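NADPH-flavin oxidoreductase (Helicobacter pylori, PDB 2H0U) binds FMN and probably acts as an NAD(P)H-dependent flavin oxidoreductase of the nitroreductase family, working as a two-subunit assembly. Local coordinates at residues His11-Ala16 / Thr202-Trp207; Glu164-Glu169 / Phe186-Met191. One frame throughout, in Å; residues are numbered along the deposited sequence.

In the fold
From the N terminus, helix 3-12 runs into the first half of interaction 1, at H11-A16. The chain then passes through strands 49-54 and 79-86 and the long helix 131-155 to strand 159-163. Just beyond that strand, E164-E169 begins interaction 2, which closes a short loop when strand 186-195 arrives 17 residues on, with helix 168-178 in between. Only at T202-W207, in the loop after strand 186-195, does the chain return to H11-A16, so the wide loop of interaction 1 encloses the small one of interaction 2. Their nearest atoms are about 10 Å apart; FMN spans them, its phosphate at interaction 1 and its flavin ring at interaction 2.

Interaction 1 (His11-Ala16 / Thr202-Trp207); sequences HQRFAA and TPKTRW. With FMN (flavin mononucleotide), chain B.
K204 reaches across to the turn after helix 3-12, and its side chain makes the largest single contribution to this contact. CB leads to CG, and K204 CG passes 3.8 Å from H11 ND1. The chain bends there (chi2 -86°), and CD then lies over one face of the R206 guanidinium, toward its rim. CE comes close to FMN O3P, and a second bend, at chi4, brings NZ between two acceptors. K204 NZ donates to R13 O at 2.8 Å, in the carbonyl plane, and to FMN O3P at the same length. A water that accepts from NZ also lies within bonding distance of H11 O and T202 O, and a second water joins H11 ND1 to K204 N.

The phosphate gathers the other cations. R13, bent at chi2 and chi3, turns the edge of its guanidinium to FMN: NH1 donates to O1P at 2.8 Å with a nearly straight N-H...O angle of 164°, while NH2 reaches O3P at 3.0 Å. R206 NH2 donates to the same FMN O3P at 2.7 Å, so three side chains grip one oxygen; a bond from R206 NH1 to T205 O helps to fix its guanidinium. A15 N donates to FMN O2P at 2.9 Å. Beside this polar cluster, T202 N lies over one face of the F14 ring, toward its rim, and T202 OG1 sits 3.4 Å from F14 CD1.

R206 NE also bonds to A40 O of the second subunit, which ties the phosphate site to the dimer interface. Three basic side chains and a backbone N-H converging on the phosphate form the FMN phosphate-binding end of the flavin pocket in this nitroreductase-family protein.

Interaction 2 (Glu164-Glu169 / Phe186-Met191); sequences EGYDQE and FGVSVM. With FMN (flavin mononucleotide), chain B.
Between V190 and E164 the CA atoms come within 5.6 Å, where the loop leaving strand 159-163 lies beside strand 186-195, yet no direct hydrogen bond links the two segments. Y166 contributes more than any other residue. With CG between the backbone N and the carbonyl carbon (chi1 56°), its ring meets the strand residues. The methyl CE of M191, a selenomethionine, sits over the ring centre, 3.5 Å from the centroid and 8° off the normal, a CH-pi contact; SE is more oblique, completing a Met-aromatic pair. On the opposite face, E164 O lies toward the rim. V190 CA approaches the ring edge, and V188 CG1 packs 3.8 Å from Y166 CZ. Two waters bond to the phenol OH and donate to strand carbonyls, one to V188 O and the other to S189 O, providing indirect polar links across the contact.

The E164 side chain is extended beyond CG; E164 CG touches V190 CG2 and, roughly perpendicular to that, FMN C6 at 3.5 Å. Its carboxylate bonds to Y143 and to S43, W137 and Q141 of the second subunit. The loop amides grip the flavin: E164 N donates to FMN N5 at 3.0 Å and G165 N to FMN O4 at 2.8 Å. G165 centres an inverse gamma turn, in which Y166 N bonds to E164 O.

A classic beta bulge sets S189 and V190 against Y83, and M191 pairs with I163, placing strand 186-195 between strands 79-86 and 159-163. V171 of helix 168-178 touches Y166, V188 and M191, while helix 131-155 packs against S189 and V190.

Interaction 1 (His11-Ala16 / Thr202-Trp207)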
ATOM      1  N   HIS A  11       4.456 -15.917   5.487  1.00 21.88           N
ATOM      2  CA  HIS A  11       3.459 -16.998   5.671  1.00 21.35           C
ATOM      3  C   HIS A  11       2.740 -16.863   7.014  1.00 22.76           C
ATOM      4  O   HIS A  11       1.522 -17.145   7.117  1.00 22.03           O
ATOM      5  CB  HIS A  11       4.121 -18.359   5.563  1.00 21.26           C
ATOM      6  CG  HIS A  11       4.578 -18.693   4.182  1.00 20.70           C
ATOM      7  ND1 HIS A  11       3.790 -19.394   3.282  1.00 20.91           N
ATOM      8  CD2 HIS A  11       5.744 -18.431   3.545  1.00 19.67           C
ATOM      9  CE1 HIS A  11       4.466 -19.558   2.156  1.00 19.20           C
ATOM     10  NE2 HIS A  11       5.650 -18.984   2.292  1.00 20.85           N
ATOM     11  N   GLN A  12       3.496 -16.430   8.029  1.00 21.84           N
ATOM     12  CA  GLN A  12       2.933 -16.070   9.335  1.00 23.10           C
ATOM     13  C   GLN A  12       1.884 -14.958   9.239  1.00 22.09           C
ATOM     14  O   GLN A  12       0.869 -14.997   9.928  1.00 21.53           O
ATOM     15  CB  GLN A  12       4.051 -15.688  10.313  1.00 22.78           C
ATOM     16  CG  GLN A  12       3.590 -15.340  11.725  1.00 25.29           C
ATOM     17  CD  GLN A  12       4.748 -15.024  12.682  1.00 26.24           C
ATOM     18  OE1 GLN A  12       5.838 -15.585  12.551  1.00 29.40           O
ATOM     19  NE2 GLN A  12       4.501 -14.150  13.672  1.00 26.08           N
ATOM     20  N   ARG A  13       2.150 -13.952   8.408  1.00 21.79           N
ATOM     21  CA  ARG A  13       1.203 -12.861   8.183  1.00 21.10           C
ATOM     22  C   ARG A  13       0.112 -13.438   7.271  1.00 20.56           C
ATOM     23  O   ARG A  13       0.388 -13.783   6.137  1.00 21.47           O
ATOM     24  CB  ARG A  13       1.924 -11.684   7.473  1.00 20.97           C
ATOM     25  CG  ARG A  13       1.262 -10.263   7.656  1.00 23.34           C
ATOM     26  CD  ARG A  13      -0.051 -10.055   6.839  1.00 22.91           C
ATOM     27  NE  ARG A  13       0.048 -10.688   5.521  1.00 20.40           N
ATOM     28  CZ  ARG A  13      -0.966 -11.191   4.824  1.00 19.06           C
ATOM     29  NH1 ARG A  13      -2.206 -11.082   5.281  1.00 17.97           N
ATOM     30  NH2 ARG A  13      -0.718 -11.822   3.677  1.00 18.85           N
ATOM     31  N   PHE A  14      -1.114 -13.567   7.773  1.00 19.87           N
ATOM     32  CA  PHE A  14      -2.212 -14.029   6.941  1.00 20.35           C
ATOM     33  C   PHE A  14      -3.449 -13.271   7.383  1.00 19.66           C
ATOM     34  O   PHE A  14      -3.430 -12.578   8.393  1.00 19.25           O
ATOM     35  CB  PHE A  14      -2.434 -15.550   7.087  1.00 20.53           C
ATOM     36  CG  PHE A  14      -3.146 -15.941   8.357  1.00 21.16           C
ATOM     37  CD1 PHE A  14      -4.487 -16.366   8.337  1.00 19.69           C
ATOM     38  CD2 PHE A  14      -2.460 -15.914   9.590  1.00 19.14           C
ATOM     39  CE1 PHE A  14      -5.121 -16.751   9.530  1.00 21.01           C
ATOM     40  CE2 PHE A  14      -3.108 -16.253  10.776  1.00 17.58           C
ATOM     41  CZ  PHE A  14      -4.421 -16.677  10.754  1.00 20.62           C
ATOM     42  N   ALA A  15      -4.522 -13.394   6.618  1.00 19.73           N
ATOM     43  CA  ALA A  15      -5.735 -12.666   6.948  1.00 19.82           C
ATOM     44  C   ALA A  15      -6.494 -13.441   8.031  1.00 19.11           C
ATOM     45  O   ALA A  15      -7.289 -14.380   7.752  1.00 19.44           O
ATOM     46  CB  ALA A  15      -6.598 -12.429   5.690  1.00 18.93           C
ATOM     47  N   ALA A  16      -6.219 -13.072   9.287  1.00 17.91           N
ATOM     48  CA  ALA A  16      -6.841 -13.757  10.414  1.00 18.06           C
ATOM     49  C   ALA A  16      -8.298 -13.346  10.547  1.00 18.53           C
ATOM     50  O   ALA A  16      -8.619 -12.155  10.682  1.00 18.29           O
ATOM     51  CB  ALA A  16      -6.055 -13.470  11.714  1.00 17.71           C
ATOM     52  N   THR A 202      -3.782 -19.757   7.768  1.00 20.25           N
ATOM     53  CA  THR A 202      -4.348 -20.196   6.480  1.00 20.20           C
ATOM     54  C   THR A 202      -3.194 -20.329   5.487  1.00 20.09           C
ATOM     55  O   THR A 202      -2.494 -19.338   5.264  1.00 18.80           O
ATOM     56  CB  THR A 202      -5.345 -19.123   5.964  1.00 20.61           C
ATOM     57  OG1 THR A 202      -6.322 -18.880   6.984  1.00 22.11           O
ATOM     58  CG2 THR A 202      -6.070 -19.558   4.649  1.00 20.04           C
ATOM     59  N   PRO A 203      -3.013 -21.526   4.875  1.00 20.40           N
ATOM     60  CA  PRO A 203      -1.905 -21.648   3.904  1.00 19.99           C
ATOM     61  C   PRO A 203      -2.086 -20.678   2.711  1.00 19.19           C
ATOM     62  O   PRO A 203      -3.213 -20.409   2.286  1.00 18.97           O
ATOM     63  CB  PRO A 203      -1.975 -23.103   3.425  1.00 19.82           C
ATOM     64  CG  PRO A 203      -2.962 -23.819   4.294  1.00 21.88           C
ATOM     65  CD  PRO A 203      -3.804 -22.776   5.012  1.00 21.15           C
ATOM     66  N   LYS A 204      -0.989 -20.169   2.179  1.00 19.49           N
ATOM     67  CA  LYS A 204      -1.038 -19.219   1.073  1.00 18.46           C
ATOM     68  C   LYS A 204      -1.463 -19.915  -0.207  1.00 19.74           C
ATOM     69  O   LYS A 204      -1.021 -21.040  -0.481  1.00 18.68           O
ATOM     70  CB  LYS A 204       0.343 -18.592   0.864  1.00 18.67           C
ATOM     71  CG  LYS A 204       0.718 -17.636   1.930  1.00 17.76           C
ATOM     72  CD  LYS A 204       0.158 -16.232   1.612  1.00 17.76           C
ATOM     73  CE  LYS A 204       0.515 -15.200   2.717  1.00 17.92           C
ATOM     74  NZ  LYS A 204      -0.345 -15.396   3.972  1.00 20.04           N
ATOM     75  N   THR A 205      -2.323 -19.253  -0.981  1.00 18.04           N
ATOM     76  CA  THR A 205      -2.539 -19.622  -2.372  1.00 18.40           C
ATOM     77  C   THR A 205      -2.265 -18.392  -3.205  1.00 17.25           C
ATOM     78  O   THR A 205      -2.894 -17.344  -3.001  1.00 17.88           O
ATOM     79  CB  THR A 205      -3.977 -20.133  -2.671  1.00 18.09           C
ATOM     80  OG1 THR A 205      -4.947 -19.233  -2.104  1.00 20.32           O
ATOM     81  CG2 THR A 205      -4.170 -21.568  -2.094  1.00 19.50           C
ATOM     82  N   ARG A 206      -1.329 -18.518  -4.123  1.00 16.59           N
ATOM     83  CA  ARG A 206      -0.919 -17.385  -4.982  1.00 16.43           C
ATOM     84  C   ARG A 206      -0.613 -17.888  -6.376  1.00 16.72           C
ATOM     85  O   ARG A 206      -0.298 -19.075  -6.547  1.00 16.56           O
ATOM     86  CB  ARG A 206       0.362 -16.711  -4.419  1.00 16.23           C
ATOM     87  CG  ARG A 206       0.202 -15.917  -3.095  1.00 16.93           C
ATOM     88  CD  ARG A 206      -0.783 -14.742  -3.226  1.00 17.75           C
ATOM     89  NE  ARG A 206      -0.796 -13.941  -1.993  1.00 18.33           N
ATOM     90  CZ  ARG A 206      -1.493 -14.245  -0.903  1.00 18.83           C
ATOM     91  NH1 ARG A 206      -2.305 -15.292  -0.881  1.00 16.37           N
ATOM     92  NH2 ARG A 206      -1.392 -13.477   0.167  1.00 17.55           N
ATOM     93  N   TRP A 207      -0.636 -16.999  -7.372  1.00 16.85           N
ATOM     94  CA  TRP A 207      -0.040 -17.330  -8.666  1.00 16.43           C
ATOM     95  C   TRP A 207       1.419 -17.755  -8.487  1.00 17.02           C
ATOM     96  O   TRP A 207       2.097 -17.262  -7.594  1.00 17.27           O
ATOM     97  CB  TRP A 207      -0.044 -16.150  -9.631  1.00 15.80           C
ATOM     98  CG  TRP A 207      -1.392 -15.767 -10.176  1.00 15.50           C
ATOM     99  CD1 TRP A 207      -2.045 -14.582  -9.955  1.00 15.51           C
ATOM    100  CD2 TRP A 207      -2.230 -16.528 -11.050  1.00 17.61           C
ATOM    101  NE1 TRP A 207      -3.251 -14.561 -10.626  1.00 15.86           N
ATOM    102  CE2 TRP A 207      -3.390 -15.746 -11.309  1.00 15.37           C
ATOM    103  CE3 TRP A 207      -2.121 -17.792 -11.662  1.00 14.88           C
ATOM    104  CZ2 TRP A 207      -4.431 -16.201 -12.118  1.00 16.17           C
ATOM    105  CZ3 TRP A 207      -3.158 -18.223 -12.482  1.00 16.20           C
ATOM    106  CH2 TRP A 207      -4.289 -17.431 -12.707  1.00 15.64           C
TER
HETATM  107  N1  FMN B 301     -10.981 -10.185   4.239  1.00 14.90           N
HETATM  108  C2  FMN B 301     -12.263 -10.139   4.768  1.00 15.17           C
HETATM  109  O2  FMN B 301     -12.731 -11.151   5.273  1.00 15.96           O
HETATM  110  N3  FMN B 301     -13.027  -9.003   4.695  1.00 15.03           N
HETATM  111  C4  FMN B 301     -12.529  -7.886   4.073  1.00 14.41           C
HETATM  112  O4  FMN B 301     -13.153  -6.829   4.139  1.00 15.77           O
HETATM  113  C4A FMN B 301     -11.239  -7.943   3.502  1.00 13.56           C
HETATM  114  N5  FMN B 301     -10.723  -6.837   2.871  1.00 14.25           N
HETATM  115  C5A FMN B 301      -9.423  -6.830   2.393  1.00 13.50           C
HETATM  116  C6  FMN B 301      -8.953  -5.647   1.786  1.00 13.41           C
HETATM  117  C7  FMN B 301      -7.639  -5.647   1.294  1.00 12.61           C
HETATM  118  C7M FMN B 301      -7.011  -4.314   1.002  1.00 10.55           C
HETATM  119  C8  FMN B 301      -6.823  -6.794   1.353  1.00 12.88           C
HETATM  120  C8M FMN B 301      -5.318  -6.666   1.079  1.00  7.45           C
HETATM  121  C9  FMN B 301      -7.310  -7.945   1.951  1.00 13.46           C
HETATM  122  C9A FMN B 301      -8.626  -7.973   2.457  1.00 14.16           C
HETATM  123  N10 FMN B 301      -9.150  -9.134   3.044  1.00 13.01           N
HETATM  124  C10 FMN B 301     -10.453  -9.091   3.599  1.00 13.37           C
HETATM  125  C1' FMN B 301      -8.365 -10.408   3.151  1.00 11.41           C
HETATM  126  C2' FMN B 301      -8.065 -11.034   1.782  1.00 12.03           C
HETATM  127  O2' FMN B 301      -9.118 -11.911   1.457  1.00 13.76           O
HETATM  128  C3' FMN B 301      -6.742 -11.798   1.922  1.00 14.09           C
HETATM  129  O3' FMN B 301      -5.693 -10.896   2.217  1.00 14.09           O
HETATM  130  C4' FMN B 301      -6.292 -12.557   0.679  1.00 13.65           C
HETATM  131  O4' FMN B 301      -7.230 -13.592   0.437  1.00 15.49           O
HETATM  132  C5' FMN B 301      -4.875 -13.158   0.772  1.00 16.24           C
HETATM  133  O5' FMN B 301      -4.877 -14.066   1.888  1.00 14.50           O
HETATM  134  P   FMN B 301      -3.838 -13.850   3.089  1.00 14.83           P
HETATM  135  O1P FMN B 301      -4.018 -12.425   3.545  1.00 12.96           O
HETATM  136  O2P FMN B 301      -4.238 -14.842   4.179  1.00 16.69           O
HETATM  137  O3P FMN B 301      -2.430 -14.102   2.618  1.00 13.53           O
HETATM  138  O   HOH W   1      -0.088 -17.924   5.210  1.00 14.61           O
HETATM  139  O   HOH W   2       1.377 -20.340   4.091  1.00 20.79           O
HETATM  140  O   HOH W   3      -7.750 -16.589   6.367  1.00 17.84           O

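Interaction 2 (Glu164-Glu169 / Phe186-Met191)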
ATOM      1  N   GLU A 164     -11.665  -4.049   3.472  1.00  7.89           N
ATOM      2  CA  GLU A 164     -12.343  -3.135   2.565  1.00  8.49           C
ATOM      3  C   GLU A 164     -13.864  -3.356   2.575  1.00  8.70           C
ATOM      4  O   GLU A 164     -14.588  -2.542   2.015  1.00  9.14           O
ATOM      5  CB  GLU A 164     -11.832  -3.328   1.114  1.00  8.42           C
ATOM      6  CG  GLU A 164     -10.467  -2.650   0.822  1.00  6.62           C
ATOM      7  CD  GLU A 164      -9.999  -2.920  -0.623  1.00  9.18           C
ATOM      8  OE1 GLU A 164     -10.756  -3.559  -1.383  1.00 10.90           O
ATOM      9  OE2 GLU A 164      -8.912  -2.441  -1.001  1.00  8.88           O
ATOM     10  N   GLY A 165     -14.317  -4.440   3.192  1.00  9.40           N
ATOM     11  CA  GLY A 165     -15.739  -4.875   3.138  1.00 10.81           C
ATOM     12  C   GLY A 165     -16.709  -4.101   4.047  1.00 11.17           C
ATOM     13  O   GLY A 165     -17.206  -4.620   5.058  1.00 12.89           O
ATOM     14  N   TYR A 166     -16.970  -2.856   3.670  1.00 11.81           N
ATOM     15  CA  TYR A 166     -17.933  -1.989   4.338  1.00 12.60           C
ATOM     16  C   TYR A 166     -18.455  -1.028   3.266  1.00 13.14           C
ATOM     17  O   TYR A 166     -17.804  -0.806   2.234  1.00 12.38           O
ATOM     18  CB  TYR A 166     -17.264  -1.221   5.500  1.00 12.26           C
ATOM     19  CG  TYR A 166     -16.071  -0.436   5.031  1.00 10.72           C
ATOM     20  CD1 TYR A 166     -16.231   0.856   4.486  1.00  9.94           C
ATOM     21  CD2 TYR A 166     -14.798  -1.002   5.079  1.00 10.17           C
ATOM     22  CE1 TYR A 166     -15.149   1.566   4.019  1.00  9.97           C
ATOM     23  CE2 TYR A 166     -13.670  -0.293   4.604  1.00 10.31           C
ATOM     24  CZ  TYR A 166     -13.853   0.968   4.082  1.00 11.50           C
ATOM     25  OH  TYR A 166     -12.770   1.655   3.595  1.00 12.08           O
ATOM     26  N   ASP A 167     -19.612  -0.431   3.533  1.00 14.06           N
ATOM     27  CA  ASP A 167     -20.223   0.511   2.629  1.00 15.01           C
ATOM     28  C   ASP A 167     -19.644   1.879   2.967  1.00 15.48           C
ATOM     29  O   ASP A 167     -19.911   2.413   4.062  1.00 14.96           O
ATOM     30  CB  ASP A 167     -21.725   0.433   2.896  1.00 15.77           C
ATOM     31  CG  ASP A 167     -22.529   1.395   2.090  1.00 17.04           C
ATOM     32  OD1 ASP A 167     -22.058   2.514   1.813  1.00 18.47           O
ATOM     33  OD2 ASP A 167     -23.684   1.024   1.781  1.00 19.92           O
ATOM     34  N   GLN A 168     -18.851   2.434   2.053  1.00 15.52           N
ATOM     35  CA  GLN A 168     -18.078   3.646   2.354  1.00 17.13           C
ATOM     36  C   GLN A 168     -18.971   4.847   2.627  1.00 17.71           C
ATOM     37  O   GLN A 168     -18.638   5.714   3.447  1.00 16.75           O
ATOM     38  CB  GLN A 168     -17.090   3.969   1.255  1.00 17.40           C
ATOM     39  CG  GLN A 168     -17.684   4.577  -0.001  1.00 20.77           C
ATOM     40  CD  GLN A 168     -16.593   5.066  -0.928  1.00 25.72           C
ATOM     41  OE1 GLN A 168     -15.602   4.372  -1.143  1.00 23.85           O
ATOM     42  NE2 GLN A 168     -16.764   6.261  -1.475  1.00 24.78           N
ATOM     43  N   GLU A 169     -20.109   4.896   1.937  1.00 17.60           N
ATOM     44  CA  GLU A 169     -21.033   6.012   2.132  1.00 19.48           C
ATOM     45  C   GLU A 169     -21.691   5.969   3.516  1.00 18.66           C
ATOM     46  O   GLU A 169     -21.718   6.968   4.229  1.00 19.83           O
ATOM     47  CB  GLU A 169     -22.070   6.078   1.006  1.00 19.43           C
ATOM     48  CG  GLU A 169     -22.918   7.348   1.127  1.00 24.68           C
ATOM     49  CD  GLU A 169     -23.878   7.542  -0.012  1.00 28.79           C
ATOM     50  OE1 GLU A 169     -23.531   7.182  -1.176  1.00 30.77           O
ATOM     51  OE2 GLU A 169     -24.975   8.074   0.271  1.00 31.76           O
ATOM     52  N   PHE A 186     -11.257  14.804   4.606  1.00 12.99           N
ATOM     53  CA  PHE A 186     -10.874  13.369   4.617  1.00 12.61           C
ATOM     54  C   PHE A 186     -11.966  12.504   4.029  1.00 12.31           C
ATOM     55  O   PHE A 186     -13.153  12.847   4.073  1.00 12.10           O
ATOM     56  CB  PHE A 186     -10.696  12.856   6.057  1.00 13.04           C
ATOM     57  CG  PHE A 186      -9.513  13.419   6.773  1.00 14.46           C
ATOM     58  CD1 PHE A 186      -8.276  12.824   6.638  1.00 13.21           C
ATOM     59  CD2 PHE A 186      -9.652  14.505   7.637  1.00 17.62           C
ATOM     60  CE1 PHE A 186      -7.177  13.327   7.317  1.00 16.36           C
ATOM     61  CE2 PHE A 186      -8.548  15.019   8.315  1.00 17.11           C
ATOM     62  CZ  PHE A 186      -7.323  14.415   8.162  1.00 17.66           C
ATOM     63  N   GLY A 187     -11.563  11.321   3.576  1.00 10.99           N
ATOM     64  CA  GLY A 187     -12.510  10.254   3.281  1.00 10.48           C
ATOM     65  C   GLY A 187     -11.979   8.994   3.940  1.00 10.90           C
ATOM     66  O   GLY A 187     -10.784   8.902   4.282  1.00 10.02           O
ATOM     67  N   VAL A 188     -12.842   8.008   4.143  1.00 10.42           N
ATOM     68  CA  VAL A 188     -12.332   6.719   4.642  1.00 10.15           C
ATOM     69  C   VAL A 188     -11.615   6.004   3.506  1.00 10.43           C
ATOM     70  O   VAL A 188     -12.131   5.912   2.383  1.00  9.82           O
ATOM     71  CB  VAL A 188     -13.486   5.833   5.197  1.00 10.92           C
ATOM     72  CG1 VAL A 188     -12.990   4.414   5.563  1.00 11.25           C
ATOM     73  CG2 VAL A 188     -14.142   6.511   6.446  1.00  9.89           C
ATOM     74  N   SER A 189     -10.436   5.474   3.826  1.00  9.93           N
ATOM     75  CA  SER A 189      -9.581   4.830   2.834  1.00  9.49           C
ATOM     76  C   SER A 189      -9.673   3.310   2.892  1.00  9.52           C
ATOM     77  O   SER A 189      -9.971   2.656   1.877  1.00  7.44           O
ATOM     78  CB  SER A 189      -8.113   5.330   2.980  1.00  8.54           C
ATOM     79  OG  SER A 189      -7.278   4.573   2.107  1.00 11.13           O
ATOM     80  N   VAL A 190      -9.457   2.753   4.079  1.00  8.22           N
ATOM     81  CA  VAL A 190      -9.415   1.285   4.256  1.00  9.40           C
ATOM     82  C   VAL A 190      -9.459   1.043   5.765  1.00 10.27           C
ATOM     83  O   VAL A 190      -9.365   2.019   6.545  1.00 10.05           O
ATOM     84  CB  VAL A 190      -8.158   0.665   3.563  1.00  9.16           C
ATOM     85  CG1 VAL A 190      -6.829   1.162   4.214  1.00  8.19           C
ATOM     86  CG2 VAL A 190      -8.258  -0.875   3.429  1.00  7.64           C
HETATM   87  N   MSE A 191      -9.684  -0.200   6.180  1.00  9.61           N
HETATM   88  CA  MSE A 191      -9.615  -0.530   7.611  1.00 11.33           C
HETATM   89  C   MSE A 191      -8.719  -1.755   7.818  1.00  9.17           C
HETATM   90  O   MSE A 191      -8.361  -2.444   6.874  1.00  8.30           O
HETATM   91  CB  MSE A 191     -11.013  -0.791   8.187  1.00 11.46           C
HETATM   92  CG  MSE A 191     -12.023   0.297   7.879  1.00 12.00           C
HETATM   93 SE   MSE A 191     -13.753  -0.228   8.651  1.00 21.17          SE
HETATM   94  CE  MSE A 191     -14.781   1.283   7.922  1.00 12.25           C
TER
HETATM   95  N1  FMN B 301     -10.981 -10.185   4.239  1.00 14.90           N
HETATM   96  C2  FMN B 301     -12.263 -10.139   4.768  1.00 15.17           C
HETATM   97  O2  FMN B 301     -12.731 -11.151   5.273  1.00 15.96           O
HETATM   98  N3  FMN B 301     -13.027  -9.003   4.695  1.00 15.03           N
HETATM   99  C4  FMN B 301     -12.529  -7.886   4.073  1.00 14.41           C
HETATM  100  O4  FMN B 301     -13.153  -6.829   4.139  1.00 15.77           O
HETATM  101  C4A FMN B 301     -11.239  -7.943   3.502  1.00 13.56           C
HETATM  102  N5  FMN B 301     -10.723  -6.837   2.871  1.00 14.25           N
HETATM  103  C5A FMN B 301      -9.423  -6.830   2.393  1.00 13.50           C
HETATM  104  C6  FMN B 301      -8.953  -5.647   1.786  1.00 13.41           C
HETATM  105  C7  FMN B 301      -7.639  -5.647   1.294  1.00 12.61           C
HETATM  106  C7M FMN B 301      -7.011  -4.314   1.002  1.00 10.55           C
HETATM  107  C8  FMN B 301      -6.823  -6.794   1.353  1.00 12.88           C
HETATM  108  C8M FMN B 301      -5.318  -6.666   1.079  1.00  7.45           C
HETATM  109  C9  FMN B 301      -7.310  -7.945   1.951  1.00 13.46           C
HETATM  110  C9A FMN B 301      -8.626  -7.973   2.457  1.00 14.16           C
HETATM  111  N10 FMN B 301      -9.150  -9.134   3.044  1.00 13.01           N
HETATM  112  C10 FMN B 301     -10.453  -9.091   3.599  1.00 13.37           C
HETATM  113  C1' FMN B 301      -8.365 -10.408   3.151  1.00 11.41           C
HETATM  114  C2' FMN B 301      -8.065 -11.034   1.782  1.00 12.03           C
HETATM  115  O2' FMN B 301      -9.118 -11.911   1.457  1.00 13.76           O
HETATM  116  C3' FMN B 301      -6.742 -11.798   1.922  1.00 14.09           C
HETATM  117  O3' FMN B 301      -5.693 -10.896   2.217  1.00 14.09           O
HETATM  118  C4' FMN B 301      -6.292 -12.557   0.679  1.00 13.65           C
HETATM  119  O4' FMN B 301      -7.230 -13.592   0.437  1.00 15.49           O
HETATM  120  C5' FMN B 301      -4.875 -13.158   0.772  1.00 16.24           C
HETATM  121  O5' FMN B 301      -4.877 -14.066   1.888  1.00 14.50           O
HETATM  122  P   FMN B 301      -3.838 -13.850   3.089  1.00 14.83           P
HETATM  123  O1P FMN B 301      -4.018 -12.425   3.545  1.00 12.96           O
HETATM  124  O2P FMN B 301      -4.238 -14.842   4.179  1.00 16.69           O
HETATM  125  O3P FMN B 301      -2.430 -14.102   2.618  1.00 13.53           O
HETATM  126  O   HOH W   4     -13.669   3.572   1.968  1.00 22.20           O
HETATM  127  O   HOH W   5     -11.988   0.476   1.106  1.00 23.64           O
HETATM  128  O   HOH W   6     -13.209   5.337  -0.791  1.00 31.88           O